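Local structure of choline binding protein A (Lactobacillus salivarius str. Ren, 5GT1) at residues 37-43 / 56-62; 104-110 / 131-137. The protein probably binds choline at the cell surface and probably contributes to intestinal adhesion as an S-layer protein, this chain being its zinc-binding M23 peptidase-family domain. All coordinates share one frame; numbering follows the deposited sequence.

Contacts 1 and 2 meet on one antiparallel sheet, where strands 56-63 and 135-141 run side by side, and together they supply all three protein ligands of the zinc: H57 and D61 from contact 1, H137 from contact 2. Both are partly buried. In contact 1 a loop before strand 44-45 lies along segment 56-62, with aromatic packing at its two ends and backbone carbonyls serving the metal site from behind. Contact 2 joins neighbouring strands 101-108 and 135-141 through the 105/137 pair, then leaves the sheet through a corner and ends at the surface in S109 bonded to the D132 carboxylate. Its chemistry is accordingly more polar, with carboxylates and hydroxyls adding to the backbone bonds.

Contact 1: residues 37-43 / 56-62; sequences FSGAQLF and FHDGLDF. With ZN (zinc ion), chain B.
F37 opens the contact by laying one ring face against L60, whose CD1 sits 3.8 Å from the ring centroid of F37 in a CH-pi contact. The edge of the same ring is turned to the face of F62, a T-shaped pair with planes at 82°, and H67 stacks on F37 from outside the two segments. The chain then turns: S38 N donates to Q41 OE1 over 2.9 Å, a nearly straight bond that ties down the end of the Q41 side chain, whose NE2 is taken by D66. The aliphatic part of Q41 lies across D61, with Q41 CG 3.7 Å from D61 CB and the amide and carboxylate planes nearly perpendicular. Its backbone O accepts D61 N at 3.0 Å, fixing the main chain beneath a metal ligand. L42 O accepts a hydrogen bond from H57 ND1 at 2.7 Å; the oxygen lies in the imidazole plane, although the nitrogen stands above the carbonyl plane of L42. With CG anti to the backbone N (chi1 -174°), H57 reaches this carbonyl through ND1 and the zinc through NE2. The bond fixes the rotation of the ring and would probably raise the electron density on NE2. F43 closes the walk, receiving the edge of F56 on its face in an offset edge-to-face pair, while F43 CD1 rests 3.4 Å from H57 O. H57 NE2 and D61 OD1 each bind zinc at 2.1 Å, beside three waters and H137; water 1 also donates to D61 OD2. A backbone carbonyl behind a zinc-bound histidine is second-shell support, and the His-x-x-x-Asp pair, completed by the histidine of a His-x-His sequence, is the zinc site of M23 (LytM-type) metallopeptidases.

Contact 2: residues 104-110 / 131-137; sequences YQEAFSN and RDTSHLH. With ZN (zinc ion), chain B.
Q105 and H137 form an antiparallel hydrogen-bonded pair, Q105 N to H137 O at 2.9 Å and H137 N to Q105 O at 3.0 Å, after which the chain turns a corner at E106 and A107. On the metal side of this pair the Q105 and H137 side chains run alongside each other, pointing the same way. The Q105 amide lies over one imidazole face, its plane 23° from the ring and NE2 offset toward the rim. That NE2 also donates to E106 OE2 at 2.9 Å, almost straight and on the anti side of the carboxylate. H137 ND1 binds zinc, which H57 and D61 also hold. H135 and H137 make the His-x-His sequence of M23 metallopeptidases; H137 is the zinc ligand, while H135 stands beside a zinc-bound water. Water 3 lies 2.9 Å from H135 NE2 and donates to E106 OE2, so E106 and H135 both hold this water, meeting it roughly at right angles. The H135 ring edge meets E106 OE1 in a weak bond, the carboxylate being turned 81° from the ring. Beyond the corner T133 OG1 grips E106 O at 2.6 Å, and D132 N donates to A107 O. A107 CB packs between R131 CG and L136 CD1; the guanidinium of R131 is held elsewhere, by the carbonyls of H67 and G69. At the exposed end D132 OD2 accepts S109 N through its syn lone pair; S109 OG also approaches D132 OD1, at a distance of 2.5 Å so short that its exact value is doubtful.

Contact 1: residues 37-43 / 56-62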
ATOM      1  N   PHE A  37       6.051  -5.945  12.176  1.00 13.90           N
ATOM      2  CA  PHE A  37       5.899  -4.496  12.067  1.00 14.53           C
ATOM      3  C   PHE A  37       6.026  -3.837  13.423  1.00 15.52           C
ATOM      4  O   PHE A  37       5.554  -4.389  14.421  1.00 15.40           O
ATOM      5  CB  PHE A  37       4.510  -4.180  11.508  1.00 14.17           C
ATOM      6  CG  PHE A  37       4.250  -4.800  10.173  1.00 13.82           C
ATOM      7  CD1 PHE A  37       4.626  -4.134   9.001  1.00 13.35           C
ATOM      8  CD2 PHE A  37       3.633  -6.052  10.076  1.00 13.38           C
ATOM      9  CE1 PHE A  37       4.371  -4.701   7.760  1.00 13.10           C
ATOM     10  CE2 PHE A  37       3.394  -6.626   8.840  1.00 13.33           C
ATOM     11  CZ  PHE A  37       3.777  -5.954   7.679  1.00 13.75           C
ATOM     12  N   SER A  38       6.614  -2.644  13.463  1.00 16.04           N
ATOM     13  CA  SER A  38       6.665  -1.880  14.705  1.00 17.54           C
ATOM     14  C   SER A  38       5.309  -1.205  14.929  1.00 17.89           C
ATOM     15  O   SER A  38       4.472  -1.150  14.016  1.00 17.37           O
ATOM     16  CB  SER A  38       7.758  -0.826  14.612  1.00 18.18           C
ATOM     17  OG  SER A  38       7.350   0.183  13.701  1.00 18.46           O
ATOM     18  N   GLY A  39       5.096  -0.667  16.131  1.00 18.84           N
ATOM     19  CA  GLY A  39       3.829   0.005  16.453  1.00 19.24           C
ATOM     20  C   GLY A  39       3.495   1.107  15.451  1.00 19.24           C
ATOM     21  O   GLY A  39       2.350   1.213  15.003  1.00 20.25           O
ATOM     22  N   ALA A  40       4.509   1.888  15.076  1.00 19.39           N
ATOM     23  CA  ALA A  40       4.359   3.003  14.121  1.00 19.62           C
ATOM     24  C   ALA A  40       3.985   2.543  12.699  1.00 18.96           C
ATOM     25  O   ALA A  40       3.219   3.225  11.997  1.00 19.50           O
ATOM     26  CB  ALA A  40       5.611   3.872  14.100  1.00 19.56           C
ATOM     27  N   GLN A  41       4.492   1.377  12.292  1.00 16.88           N
ATOM     28  CA  GLN A  41       4.232   0.867  10.952  1.00 16.08           C
ATOM     29  C   GLN A  41       2.833   0.275  10.748  1.00 15.53           C
ATOM     30  O   GLN A  41       2.323   0.245   9.627  1.00 14.58           O
ATOM     31  CB  GLN A  41       5.270  -0.184  10.596  1.00 15.83           C
ATOM     32  CG  GLN A  41       6.655   0.408  10.410  1.00 15.68           C
ATOM     33  CD  GLN A  41       7.695  -0.669  10.219  1.00 15.66           C
ATOM     34  OE1 GLN A  41       7.658  -1.710  10.879  1.00 15.96           O
ATOM     35  NE2 GLN A  41       8.629  -0.429   9.316  1.00 15.24           N
ATOM     36  N   LEU A  42       2.219  -0.198  11.830  1.00 15.15           N
ATOM     37  CA  LEU A  42       0.925  -0.872  11.736  1.00 15.46           C
ATOM     38  C   LEU A  42      -0.202   0.076  11.341  1.00 15.84           C
ATOM     39  O   LEU A  42      -0.103   1.287  11.551  1.00 16.34           O
ATOM     40  CB  LEU A  42       0.579  -1.528  13.073  1.00 15.81           C
ATOM     41  CG  LEU A  42       1.404  -2.756  13.483  1.00 15.95           C
ATOM     42  CD1 LEU A  42       1.107  -3.064  14.943  1.00 16.80           C
ATOM     43  CD2 LEU A  42       1.067  -3.950  12.601  1.00 15.63           C
ATOM     44  N   PHE A  43      -1.265  -0.485  10.775  1.00 16.65           N
ATOM     45  CA  PHE A  43      -2.471   0.268  10.473  1.00 16.80           C
ATOM     46  C   PHE A  43      -3.219   0.641  11.764  1.00 18.16           C
ATOM     47  O   PHE A  43      -3.193  -0.116  12.751  1.00 17.74           O
ATOM     48  CB  PHE A  43      -3.390  -0.545   9.551  1.00 16.67           C
ATOM     49  CG  PHE A  43      -4.739   0.093   9.343  1.00 16.57           C
ATOM     50  CD1 PHE A  43      -4.940   0.996   8.300  1.00 16.33           C
ATOM     51  CD2 PHE A  43      -5.802  -0.179  10.223  1.00 16.47           C
ATOM     52  CE1 PHE A  43      -6.173   1.614   8.127  1.00 17.13           C
ATOM     53  CE2 PHE A  43      -7.034   0.442  10.049  1.00 16.89           C
ATOM     54  CZ  PHE A  43      -7.222   1.324   8.993  1.00 16.08           C
ATOM     55  N   PHE A  56      -3.483   8.315  14.004  1.00 19.92           N
ATOM     56  CA  PHE A  56      -4.034   7.326  13.077  1.00 18.61           C
ATOM     57  C   PHE A  56      -3.119   7.124  11.879  1.00 18.40           C
ATOM     58  O   PHE A  56      -2.668   8.096  11.253  1.00 18.53           O
ATOM     59  CB  PHE A  56      -5.418   7.752  12.598  1.00 18.48           C
ATOM     60  CG  PHE A  56      -6.053   6.789  11.624  1.00 18.38           C
ATOM     61  CD1 PHE A  56      -6.500   5.541  12.051  1.00 18.98           C
ATOM     62  CD2 PHE A  56      -6.211   7.130  10.281  1.00 18.43           C
ATOM     63  CE1 PHE A  56      -7.085   4.648  11.158  1.00 18.88           C
ATOM     64  CE2 PHE A  56      -6.804   6.243   9.386  1.00 18.25           C
ATOM     65  CZ  PHE A  56      -7.244   5.003   9.831  1.00 18.67           C
ATOM     66  N   HIS A  57      -2.851   5.857  11.566  1.00 16.80           N
ATOM     67  CA  HIS A  57      -2.060   5.491  10.391  1.00 15.78           C
ATOM     68  C   HIS A  57      -2.981   4.803   9.412  1.00 15.22           C
ATOM     69  O   HIS A  57      -3.520   3.726   9.715  1.00 15.05           O
ATOM     70  CB  HIS A  57      -0.916   4.575  10.812  1.00 15.11           C
ATOM     71  CG  HIS A  57       0.053   4.242   9.697  1.00 15.49           C
ATOM     72  ND1 HIS A  57       0.638   3.027   9.584  1.00 14.74           N
ATOM     73  CD2 HIS A  57       0.507   5.005   8.607  1.00 15.36           C
ATOM     74  CE1 HIS A  57       1.438   3.020   8.488  1.00 15.41           C
ATOM     75  NE2 HIS A  57       1.356   4.228   7.896  1.00 14.58           N
ATOM     76  N   ASP A  58      -3.161   5.400   8.233  1.00 14.27           N
ATOM     77  CA  ASP A  58      -4.157   4.931   7.259  1.00 14.41           C
ATOM     78  C   ASP A  58      -3.642   3.817   6.330  1.00 13.73           C
ATOM     79  O   ASP A  58      -4.240   3.549   5.287  1.00 13.72           O
ATOM     80  CB  ASP A  58      -4.721   6.111   6.419  1.00 15.29           C
ATOM     81  CG  ASP A  58      -3.696   6.716   5.445  1.00 16.43           C
ATOM     82  OD1 ASP A  58      -2.465   6.519   5.612  1.00 16.86           O
ATOM     83  OD2 ASP A  58      -4.130   7.396   4.489  1.00 17.70           O
ATOM     84  N   GLY A  59      -2.533   3.188   6.691  1.00 12.77           N
ATOM     85  CA  GLY A  59      -1.967   2.161   5.827  1.00 12.37           C
ATOM     86  C   GLY A  59      -1.027   1.292   6.608  1.00 12.02           C
ATOM     87  O   GLY A  59      -1.038   1.316   7.841  1.00 12.53           O
ATOM     88  N   LEU A  60      -0.218   0.523   5.881  1.00 11.52           N
ATOM     89  CA  LEU A  60       0.751  -0.391   6.468  1.00 11.32           C
ATOM     90  C   LEU A  60       2.115  -0.088   5.853  1.00 11.45           C
ATOM     91  O   LEU A  60       2.249  -0.073   4.632  1.00 10.50           O
ATOM     92  CB  LEU A  60       0.342  -1.832   6.161  1.00 11.41           C
ATOM     93  CG  LEU A  60       1.220  -2.950   6.764  1.00 11.76           C
ATOM     94  CD1 LEU A  60       1.241  -2.874   8.288  1.00 11.97           C
ATOM     95  CD2 LEU A  60       0.735  -4.317   6.290  1.00 11.95           C
ATOM     96  N   ASP A  61       3.106   0.163   6.704  1.00 11.29           N
ATOM     97  CA  ASP A  61       4.456   0.470   6.235  1.00 11.87           C
ATOM     98  C   ASP A  61       5.352  -0.770   6.192  1.00 12.04           C
ATOM     99  O   ASP A  61       5.450  -1.513   7.174  1.00 12.59           O
ATOM    100  CB  ASP A  61       5.121   1.476   7.160  1.00 12.62           C
ATOM    101  CG  ASP A  61       4.490   2.854   7.089  1.00 13.85           C
ATOM    102  OD1 ASP A  61       3.697   3.127   6.166  1.00 13.44           O
ATOM    103  OD2 ASP A  61       4.834   3.671   7.966  1.00 14.98           O
ATOM    104  N   PHE A  62       6.030  -0.967   5.068  1.00 11.40           N
ATOM    105  CA  PHE A  62       6.995  -2.055   4.916  1.00 11.71           C
ATOM    106  C   PHE A  62       8.364  -1.398   4.792  1.00 11.97           C
ATOM    107  O   PHE A  62       8.667  -0.833   3.743  1.00 11.66           O
ATOM    108  CB  PHE A  62       6.685  -2.828   3.623  1.00 11.32           C
ATOM    109  CG  PHE A  62       5.358  -3.564   3.644  1.00 11.23           C
ATOM    110  CD1 PHE A  62       5.329  -4.940   3.873  1.00 11.16           C
ATOM    111  CD2 PHE A  62       4.153  -2.891   3.402  1.00 11.17           C
ATOM    112  CE1 PHE A  62       4.120  -5.632   3.894  1.00 11.21           C
ATOM    113  CE2 PHE A  62       2.936  -3.583   3.405  1.00 11.24           C
ATOM    114  CZ  PHE A  62       2.930  -4.956   3.651  1.00 11.24           C
TER
HETATM  115 ZN    ZN B 601       2.651   4.979   6.384  1.00 18.46          ZN
HETATM  116  O   HOH W   1       4.214   6.259   7.888  1.00 38.61           O
HETATM  117  O   HOH W   2       1.852   7.120   6.479  1.00 20.57           O
HETATM  118  O   HOH W   3       4.190   6.070   5.367  1.00 21.80           O

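Contact 2: residues 104-110 / 131-137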
ATOM      1  N   TYR A 104       0.001   2.416  -3.557  1.00 10.90           N
ATOM      2  CA  TYR A 104       1.399   2.125  -3.239  1.00 11.23           C
ATOM      3  C   TYR A 104       2.126   3.458  -3.235  1.00 11.92           C
ATOM      4  O   TYR A 104       2.235   4.114  -4.274  1.00 12.37           O
ATOM      5  CB  TYR A 104       2.042   1.199  -4.293  1.00 11.01           C
ATOM      6  CG  TYR A 104       1.336  -0.123  -4.477  1.00 10.90           C
ATOM      7  CD1 TYR A 104       1.841  -1.293  -3.889  1.00 10.69           C
ATOM      8  CD2 TYR A 104       0.163  -0.216  -5.235  1.00 10.64           C
ATOM      9  CE1 TYR A 104       1.187  -2.519  -4.051  1.00 10.28           C
ATOM     10  CE2 TYR A 104      -0.495  -1.431  -5.390  1.00 10.63           C
ATOM     11  CZ  TYR A 104       0.024  -2.574  -4.786  1.00 10.43           C
ATOM     12  OH  TYR A 104      -0.627  -3.785  -4.954  1.00 10.80           O
ATOM     13  N   GLN A 105       2.631   3.873  -2.084  1.00 12.51           N
ATOM     14  CA  GLN A 105       3.204   5.217  -1.991  1.00 13.13           C
ATOM     15  C   GLN A 105       4.524   5.199  -1.216  1.00 13.80           C
ATOM     16  O   GLN A 105       4.871   4.186  -0.587  1.00 13.42           O
ATOM     17  CB  GLN A 105       2.196   6.162  -1.324  1.00 13.26           C
ATOM     18  CG  GLN A 105       2.002   5.873   0.160  1.00 13.27           C
ATOM     19  CD  GLN A 105       0.885   6.678   0.780  1.00 13.86           C
ATOM     20  OE1 GLN A 105      -0.249   6.644   0.305  1.00 14.28           O
ATOM     21  NE2 GLN A 105       1.199   7.398   1.869  1.00 14.05           N
ATOM     22  N   GLU A 106       5.249   6.322  -1.294  1.00 13.93           N
ATOM     23  CA  GLU A 106       6.488   6.585  -0.549  1.00 14.59           C
ATOM     24  C   GLU A 106       7.716   5.724  -0.861  1.00 13.97           C
ATOM     25  O   GLU A 106       8.836   6.060  -0.451  1.00 14.34           O
ATOM     26  CB  GLU A 106       6.204   6.643   0.950  1.00 16.43           C
ATOM     27  CG  GLU A 106       5.262   7.795   1.291  1.00 17.81           C
ATOM     28  CD  GLU A 106       4.921   7.801   2.747  1.00 20.33           C
ATOM     29  OE1 GLU A 106       5.788   8.237   3.556  1.00 22.46           O
ATOM     30  OE2 GLU A 106       3.804   7.355   3.082  1.00 20.55           O
ATOM     31  N   ALA A 107       7.518   4.642  -1.605  1.00 13.40           N
ATOM     32  CA  ALA A 107       8.605   3.717  -1.935  1.00 13.46           C
ATOM     33  C   ALA A 107       9.529   4.232  -3.042  1.00 14.07           C
ATOM     34  O   ALA A 107      10.638   3.731  -3.203  1.00 13.90           O
ATOM     35  CB  ALA A 107       8.027   2.374  -2.368  1.00 12.86           C
ATOM     36  N   PHE A 108       9.046   5.188  -3.830  1.00 14.72           N
ATOM     37  CA  PHE A 108       9.694   5.534  -5.099  1.00 15.91           C
ATOM     38  C   PHE A 108      10.198   6.988  -5.063  1.00 17.84           C
ATOM     39  O   PHE A 108       9.398   7.928  -5.010  1.00 17.68           O
ATOM     40  CB  PHE A 108       8.721   5.298  -6.262  1.00 15.26           C
ATOM     41  CG  PHE A 108       7.873   4.049  -6.106  1.00 14.55           C
ATOM     42  CD1 PHE A 108       8.445   2.782  -6.224  1.00 14.33           C
ATOM     43  CD2 PHE A 108       6.504   4.140  -5.821  1.00 14.39           C
ATOM     44  CE1 PHE A 108       7.674   1.633  -6.062  1.00 14.23           C
ATOM     45  CE2 PHE A 108       5.722   2.990  -5.677  1.00 13.85           C
ATOM     46  CZ  PHE A 108       6.310   1.738  -5.794  1.00 14.16           C
ATOM     47  N   SER A 109      11.527   7.160  -5.046  1.00 19.84           N
ATOM     48  CA  SER A 109      12.123   8.502  -4.921  1.00 21.13           C
ATOM     49  C   SER A 109      11.859   9.350  -6.168  1.00 21.57           C
ATOM     50  O   SER A 109      11.942  10.565  -6.113  1.00 23.47           O
ATOM     51  CB  SER A 109      13.624   8.431  -4.627  1.00 21.85           C
ATOM     52  OG  SER A 109      14.341   7.981  -5.771  1.00 22.82           O
ATOM     53  N   ASN A 110      11.536   8.697  -7.279  1.00 22.00           N
ATOM     54  CA  ASN A 110      11.124   9.377  -8.500  1.00 23.38           C
ATOM     55  C   ASN A 110      10.291   8.458  -9.368  1.00 22.77           C
ATOM     56  O   ASN A 110      10.338   7.230  -9.199  1.00 20.77           O
ATOM     57  CB  ASN A 110      12.332   9.888  -9.280  1.00 26.36           C
ATOM     58  CG  ASN A 110      13.131   8.775  -9.879  1.00 27.68           C
ATOM     59  OD1 ASN A 110      13.038   8.520 -11.079  1.00 31.40           O
ATOM     60  ND2 ASN A 110      13.908   8.078  -9.043  1.00 30.39           N
ATOM     61  N   ARG A 131      11.555  -0.060  -4.825  1.00 13.03           N
ATOM     62  CA  ARG A 131      11.666   0.785  -3.639  1.00 13.70           C
ATOM     63  C   ARG A 131      13.121   1.218  -3.480  1.00 14.39           C
ATOM     64  O   ARG A 131      14.019   0.385  -3.384  1.00 14.38           O
ATOM     65  CB  ARG A 131      11.207   0.042  -2.371  1.00 13.55           C
ATOM     66  CG  ARG A 131      11.326   0.861  -1.088  1.00 13.02           C
ATOM     67  CD  ARG A 131      11.006   0.022   0.157  1.00 13.42           C
ATOM     68  NE  ARG A 131      11.795  -1.218   0.223  1.00 13.26           N
ATOM     69  CZ  ARG A 131      11.555  -2.240   1.048  1.00 13.66           C
ATOM     70  NH1 ARG A 131      10.552  -2.204   1.926  1.00 13.05           N
ATOM     71  NH2 ARG A 131      12.333  -3.315   1.001  1.00 13.32           N
ATOM     72  N   ASP A 132      13.343   2.516  -3.424  1.00 16.15           N
ATOM     73  CA  ASP A 132      14.687   3.006  -3.142  1.00 17.93           C
ATOM     74  C   ASP A 132      14.679   3.982  -1.969  1.00 18.70           C
ATOM     75  O   ASP A 132      15.655   4.694  -1.748  1.00 19.13           O
ATOM     76  CB  ASP A 132      15.304   3.647  -4.390  1.00 19.65           C
ATOM     77  CG  ASP A 132      14.524   4.849  -4.879  1.00 21.95           C
ATOM     78  OD1 ASP A 132      15.099   5.624  -5.680  1.00 24.64           O
ATOM     79  OD2 ASP A 132      13.346   5.030  -4.482  1.00 21.60           O
ATOM     80  N   THR A 133      13.574   4.014  -1.228  1.00 16.83           N
ATOM     81  CA  THR A 133      13.471   4.832  -0.033  1.00 16.64           C
ATOM     82  C   THR A 133      13.435   3.892   1.171  1.00 16.90           C
ATOM     83  O   THR A 133      13.526   2.676   1.015  1.00 16.99           O
ATOM     84  CB  THR A 133      12.190   5.689  -0.028  1.00 16.06           C
ATOM     85  OG1 THR A 133      11.049   4.833   0.085  1.00 15.10           O
ATOM     86  CG2 THR A 133      12.072   6.562  -1.294  1.00 16.16           C
ATOM     87  N   SER A 134      13.255   4.449   2.364  1.00 16.86           N
ATOM     88  CA  SER A 134      13.251   3.622   3.562  1.00 17.14           C
ATOM     89  C   SER A 134      12.005   2.740   3.709  1.00 16.69           C
ATOM     90  O   SER A 134      12.018   1.812   4.510  1.00 15.71           O
ATOM     91  CB  SER A 134      13.405   4.494   4.804  1.00 18.18           C
ATOM     92  OG  SER A 134      12.271   5.327   4.932  1.00 19.69           O
ATOM     93  N   HIS A 135      10.921   3.045   2.987  1.00 15.96           N
ATOM     94  CA  HIS A 135       9.689   2.225   3.113  1.00 15.76           C
ATOM     95  C   HIS A 135       8.688   2.389   2.021  1.00 14.45           C
ATOM     96  O   HIS A 135       8.658   3.410   1.307  1.00 14.32           O
ATOM     97  CB  HIS A 135       8.982   2.474   4.452  1.00 17.49           C
ATOM     98  CG  HIS A 135       8.348   3.836   4.549  1.00 19.49           C
ATOM     99  ND1 HIS A 135       9.077   4.972   4.585  1.00 20.79           N
ATOM    100  CD2 HIS A 135       7.009   4.220   4.605  1.00 20.68           C
ATOM    101  CE1 HIS A 135       8.247   6.035   4.665  1.00 21.49           C
ATOM    102  NE2 HIS A 135       6.982   5.574   4.678  1.00 22.80           N
ATOM    103  N   LEU A 136       7.878   1.344   1.879  1.00 12.79           N
ATOM    104  CA  LEU A 136       6.655   1.379   1.120  1.00 11.54           C
ATOM    105  C   LEU A 136       5.533   1.565   2.127  1.00 11.23           C
ATOM    106  O   LEU A 136       5.518   0.906   3.165  1.00 11.18           O
ATOM    107  CB  LEU A 136       6.456   0.041   0.391  1.00 11.21           C
ATOM    108  CG  LEU A 136       5.038  -0.266  -0.128  1.00 11.21           C
ATOM    109  CD1 LEU A 136       4.729   0.580  -1.358  1.00 11.16           C
ATOM    110  CD2 LEU A 136       4.887  -1.752  -0.447  1.00 11.01           C
ATOM    111  N   HIS A 137       4.603   2.464   1.820  1.00 10.57           N
ATOM    112  CA  HIS A 137       3.321   2.526   2.517  1.00 10.47           C
ATOM    113  C   HIS A 137       2.247   2.016   1.580  1.00 10.77           C
ATOM    114  O   HIS A 137       2.085   2.518   0.448  1.00 10.99           O
ATOM    115  CB  HIS A 137       3.053   3.966   2.983  1.00 10.54           C
ATOM    116  CG  HIS A 137       1.653   4.222   3.502  1.00 10.77           C
ATOM    117  ND1 HIS A 137       1.408   4.586   4.783  1.00 10.99           N
ATOM    118  CD2 HIS A 137       0.412   4.212   2.849  1.00 11.21           C
ATOM    119  CE1 HIS A 137       0.077   4.779   4.947  1.00 11.62           C
ATOM    120  NE2 HIS A 137      -0.532   4.559   3.765  1.00 11.59           N
TER
HETATM  121 ZN    ZN B 601       2.651   4.979   6.384  1.00 18.46          ZN
HETATM  122  O   HOH W   3       4.190   6.070   5.367  1.00 21.80           O
HETATM  123  O   HOH W   2       1.852   7.120   6.479  1.00 20.57           O
HETATM  124  O   HOH W   1       4.214   6.259   7.888  1.00 38.61           O